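Local coordinates for uncharacterized protein (Legionella longbeachae NSW150, PDB 4JZA) that probably hydrolyses phosphoinositide lipids as a phosphatase, removing the 3-phosphate, and is thought to act on lipid metabolism in the pathogen's host, at residues 1-10 with 139-150. Sequence-based numbering, arbitrary orientation.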
loop_
_atom_site.group_PDB
_atom_site.type_symbol
_atom_site.label_atom_id
_atom_site.label_comp_id
_atom_site.label_asym_id
_atom_site.label_seq_id
_atom_site.Cartn_x
_atom_site.Cartn_y
_atom_site.Cartn_z
HETATM N N MSE A 1 9.396 16.337 13.669
HETATM C CA MSE A 1 7.953 16.083 13.280
HETATM C C MSE A 1 7.021 16.904 14.188
HETATM O O MSE A 1 7.392 18.038 14.520
HETATM C CB MSE A 1 7.715 14.567 13.133
HETATM C CG MSE A 1 8.523 14.076 11.929
HETATM SE SE MSE A 1 7.721 14.843 10.312
HETATM C CE MSE A 1 9.246 15.100 9.109
ATOM N N GLY A 2 5.829 16.404 14.583
ATOM C CA GLY A 2 4.795 17.301 15.194
ATOM C C GLY A 2 4.192 18.166 14.089
ATOM O O GLY A 2 4.197 19.403 14.176
ATOM N N LYS A 3 3.669 17.502 13.047
ATOM C CA LYS A 3 3.444 18.150 11.740
ATOM C C LYS A 3 2.348 19.235 11.751
ATOM O O LYS A 3 2.383 20.141 10.927
ATOM C CB LYS A 3 3.155 17.112 10.639
ATOM C CG LYS A 3 3.249 17.677 9.229
ATOM C CD LYS A 3 2.671 16.730 8.194
ATOM C CE LYS A 3 2.448 17.403 6.846
ATOM N NZ LYS A 3 3.678 17.503 6.019
ATOM N N GLY A 4 1.380 19.142 12.663
ATOM C CA GLY A 4 0.346 20.144 12.725
ATOM C C GLY A 4 -1.026 19.556 12.917
ATOM O O GLY A 4 -1.178 18.338 13.125
ATOM N N ILE A 5 -2.025 20.447 12.874
ATOM C CA ILE A 5 -3.378 20.117 13.216
ATOM C C ILE A 5 -4.371 20.812 12.289
ATOM O O ILE A 5 -4.271 22.008 12.019
ATOM C CB ILE A 5 -3.712 20.535 14.657
ATOM C CG1 ILE A 5 -2.622 20.082 15.630
ATOM C CG2 ILE A 5 -5.061 19.936 15.088
ATOM C CD1 ILE A 5 -2.573 20.856 16.928
ATOM N N ILE A 6 -5.333 20.039 11.812
ATOM C CA ILE A 6 -6.400 20.573 11.020
ATOM C C ILE A 6 -7.702 20.443 11.779
ATOM O O ILE A 6 -8.051 19.367 12.301
ATOM C CB ILE A 6 -6.505 19.799 9.723
ATOM C CG1 ILE A 6 -5.199 19.989 8.919
ATOM C CG2 ILE A 6 -7.724 20.232 8.959
ATOM C CD1 ILE A 6 -5.228 19.489 7.480
ATOM N N VAL A 7 -8.417 21.548 11.859
ATOM C CA VAL A 7 -9.716 21.566 12.475
ATOM C C VAL A 7 -10.696 21.850 11.362
ATOM O O VAL A 7 -10.572 22.846 10.659
ATOM C CB VAL A 7 -9.809 22.658 13.528
ATOM C CG1 VAL A 7 -11.225 22.756 14.059
ATOM C CG2 VAL A 7 -8.809 22.387 14.658
ATOM N N ARG A 8 -11.626 20.920 11.177
ATOM C CA ARG A 8 -12.609 20.988 10.140
ATOM C C ARG A 8 -13.819 21.541 10.792
ATOM O O ARG A 8 -14.265 21.058 11.842
ATOM C CB ARG A 8 -12.906 19.605 9.583
ATOM C CG ARG A 8 -11.686 18.983 8.914
ATOM C CD ARG A 8 -11.945 17.578 8.467
ATOM N NE ARG A 8 -13.017 17.555 7.502
ATOM C CZ ARG A 8 -14.206 16.989 7.716
ATOM N NH1 ARG A 8 -14.529 16.373 8.865
ATOM N NH2 ARG A 8 -15.112 17.022 6.770
ATOM N N VAL A 9 -14.406 22.490 10.087
ATOM C CA VAL A 9 -15.386 23.381 10.623
ATOM C C VAL A 9 -16.497 23.539 9.590
ATOM O O VAL A 9 -16.219 23.768 8.460
ATOM C CB VAL A 9 -14.617 24.660 10.908
ATOM C CG1 VAL A 9 -15.354 25.891 10.458
ATOM C CG2 VAL A 9 -14.242 24.717 12.376
ATOM N N PRO A 10 -17.760 23.362 9.957
ATOM C CA PRO A 10 -18.770 23.461 8.937
ATOM C C PRO A 10 -18.756 24.774 8.226
ATOM O O PRO A 10 -18.524 25.814 8.837
ATOM C CB PRO A 10 -20.095 23.323 9.697
ATOM C CG PRO A 10 -19.756 23.401 11.116
ATOM C CD PRO A 10 -18.341 22.943 11.231
ATOM N N GLY A 139 7.299 9.691 4.854
ATOM C CA GLY A 139 8.290 10.770 4.893
ATOM C C GLY A 139 7.682 12.112 5.259
ATOM O O GLY A 139 8.289 12.882 5.964
ATOM N N GLU A 140 6.457 12.341 4.820
ATOM C CA GLU A 140 5.803 13.617 4.927
ATOM C C GLU A 140 5.224 13.793 6.325
ATOM O O GLU A 140 5.066 14.908 6.771
ATOM C CB GLU A 140 4.657 13.677 3.914
ATOM C CG GLU A 140 4.500 14.979 3.134
ATOM C CD GLU A 140 3.301 14.953 2.149
ATOM O OE1 GLU A 140 2.168 14.574 2.548
ATOM O OE2 GLU A 140 3.469 15.310 0.954
ATOM N N GLY A 141 4.896 12.706 7.024
ATOM C CA GLY A 141 4.211 12.824 8.311
ATOM C C GLY A 141 2.697 12.976 8.198
ATOM O O GLY A 141 2.166 13.066 7.113
ATOM N N ARG A 142 1.998 13.055 9.330
ATOM C CA ARG A 142 0.535 13.162 9.343
ATOM C C ARG A 142 0.053 14.297 10.233
ATOM O O ARG A 142 0.535 14.439 11.365
ATOM C CB ARG A 142 -0.079 11.852 9.874
ATOM C CG ARG A 142 -1.590 11.702 9.682
ATOM C CD ARG A 142 -2.112 10.481 10.433
ATOM N NE ARG A 142 -3.420 9.990 9.964
ATOM C CZ ARG A 142 -3.894 8.752 10.187
ATOM N NH1 ARG A 142 -3.208 7.857 10.884
ATOM N NH2 ARG A 142 -5.059 8.378 9.680
ATOM N N TYR A 143 -0.909 15.070 9.721
ATOM C CA TYR A 143 -1.641 16.077 10.479
ATOM C C TYR A 143 -2.648 15.418 11.391
ATOM O O TYR A 143 -3.353 14.543 10.948
ATOM C CB TYR A 143 -2.469 16.955 9.551
ATOM C CG TYR A 143 -1.719 18.043 8.860
ATOM C CD1 TYR A 143 -1.599 19.300 9.452
ATOM C CD2 TYR A 143 -1.175 17.844 7.595
ATOM C CE1 TYR A 143 -0.923 20.315 8.827
ATOM C CE2 TYR A 143 -0.501 18.858 6.954
ATOM C CZ TYR A 143 -0.375 20.079 7.586
ATOM O OH TYR A 143 0.297 21.075 6.971
ATOM N N ASP A 144 -2.750 15.881 12.646
ATOM C CA ASP A 144 -3.888 15.528 13.505
ATOM C C ASP A 144 -5.132 16.208 12.970
ATOM O O ASP A 144 -5.114 17.279 12.333
ATOM C CB ASP A 144 -3.746 15.997 14.962
ATOM C CG ASP A 144 -2.486 15.499 15.657
ATOM O OD1 ASP A 144 -1.856 14.531 15.227
ATOM O OD2 ASP A 144 -2.133 16.102 16.685
ATOM N N LEU A 145 -6.239 15.579 13.311
ATOM C CA LEU A 145 -7.518 15.903 12.720
ATOM C C LEU A 145 -8.537 16.108 13.778
ATOM O O LEU A 145 -8.698 15.245 14.642
ATOM C CB LEU A 145 -7.951 14.735 11.869
ATOM C CG LEU A 145 -8.896 15.125 10.761
ATOM C CD1 LEU A 145 -8.172 15.934 9.702
ATOM C CD2 LEU A 145 -9.372 13.825 10.155
ATOM N N VAL A 146 -9.185 17.263 13.733
ATOM C CA VAL A 146 -10.254 17.599 14.671
ATOM C C VAL A 146 -11.426 17.997 13.821
ATOM O O VAL A 146 -11.255 18.734 12.875
ATOM C CB VAL A 146 -9.877 18.802 15.552
ATOM C CG1 VAL A 146 -11.028 19.165 16.464
ATOM C CG2 VAL A 146 -8.627 18.531 16.364
ATOM N N THR A 147 -12.602 17.495 14.131
ATOM C CA THR A 147 -13.799 17.890 13.403
ATOM C C THR A 147 -14.831 18.494 14.380
ATOM O O THR A 147 -15.317 17.861 15.310
ATOM C CB THR A 147 -14.415 16.719 12.596
ATOM O OG1 THR A 147 -13.460 16.197 11.617
ATOM C CG2 THR A 147 -15.686 17.202 11.881
ATOM N N LEU A 148 -15.200 19.735 14.098
ATOM C CA LEU A 148 -16.128 20.468 14.935
ATOM C C LEU A 148 -17.528 20.467 14.358
ATOM O O LEU A 148 -17.746 20.843 13.219
ATOM C CB LEU A 148 -15.650 21.903 15.108
ATOM C CG LEU A 148 -16.496 22.832 15.969
ATOM C CD1 LEU A 148 -15.614 23.919 16.551
ATOM C CD2 LEU A 148 -17.617 23.447 15.155
ATOM N N LEU A 149 -18.472 20.030 15.178
ATOM C CA LEU A 149 -19.874 19.982 14.824
ATOM C C LEU A 149 -20.690 20.747 15.853
ATOM O O LEU A 149 -20.504 20.551 17.051
ATOM C CB LEU A 149 -20.335 18.531 14.787
ATOM C CG LEU A 149 -21.499 18.166 13.881
ATOM C CD1 LEU A 149 -21.316 18.790 12.517
ATOM C CD2 LEU A 149 -21.592 16.660 13.768
ATOM N N PRO A 150 -21.633 21.655 15.341
ATOM C CA PRO A 150 -22.445 22.297 16.386
ATOM C C PRO A 150 -23.590 21.407 16.853
ATOM O O PRO A 150 -24.357 20.913 16.045
ATOM C CB PRO A 150 -23.002 23.522 15.684
ATOM C CG PRO A 150 -23.332 23.011 14.347
ATOM C CD PRO A 150 -22.100 22.251 13.992
#
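K3, though poorly ordered, reaches the C-terminal end of helix 122-140, where its NZ donates to the carbonyl O of E140 at 3.0 Å, the donor tilted out of the carbonyl plane. With CG of K3 anti to the backbone N (chi1 -166°), the extended CB-CG-CD run takes CD past G141 C, and the bend at chi4 then turns NZ to E140 O. G141, with positive phi, is the first residue to leave the helix. The ring of Y143 meets K3 CE obliquely, while I6 CD1 lies over one ring face in a CH-pi contact, 4.3 Å from the centroid and 20° off the normal.

From D144 onward the backbones pair in parallel, their short axes 19° apart: D144 N donates to G4 O, I6 N to D144 O, V146 N to I6 O, R8 N to V146 O and L148 N to R8 O. The intervening I5, V7 and V9 bond strand 31-35 instead, so strand 5-10 lies between two parallel neighbours at one end of the nine-stranded mixed sheet. D144 shares a face with I5, V7 and V146, and its OD1 turns to the backbone N of S166. L145, on the other face with I6, R8 and T147, sets CD1 against I6 CB at 4.2 Å. V146 CB packs against V7 CG2 at 3.8 Å.

T147 lies beside R8, whose chain, bent at chi3, brings NH1 to OG1 at 3.0 Å, with the oxygen near the guanidinium plane. H604, starting helix 604-612, also bonds OG1, and S602 O, ending helix 587-602, takes R8 NH2. L148 CD2 touches P10 CD at 4.0 Å, and P150 CD meets P10 CG.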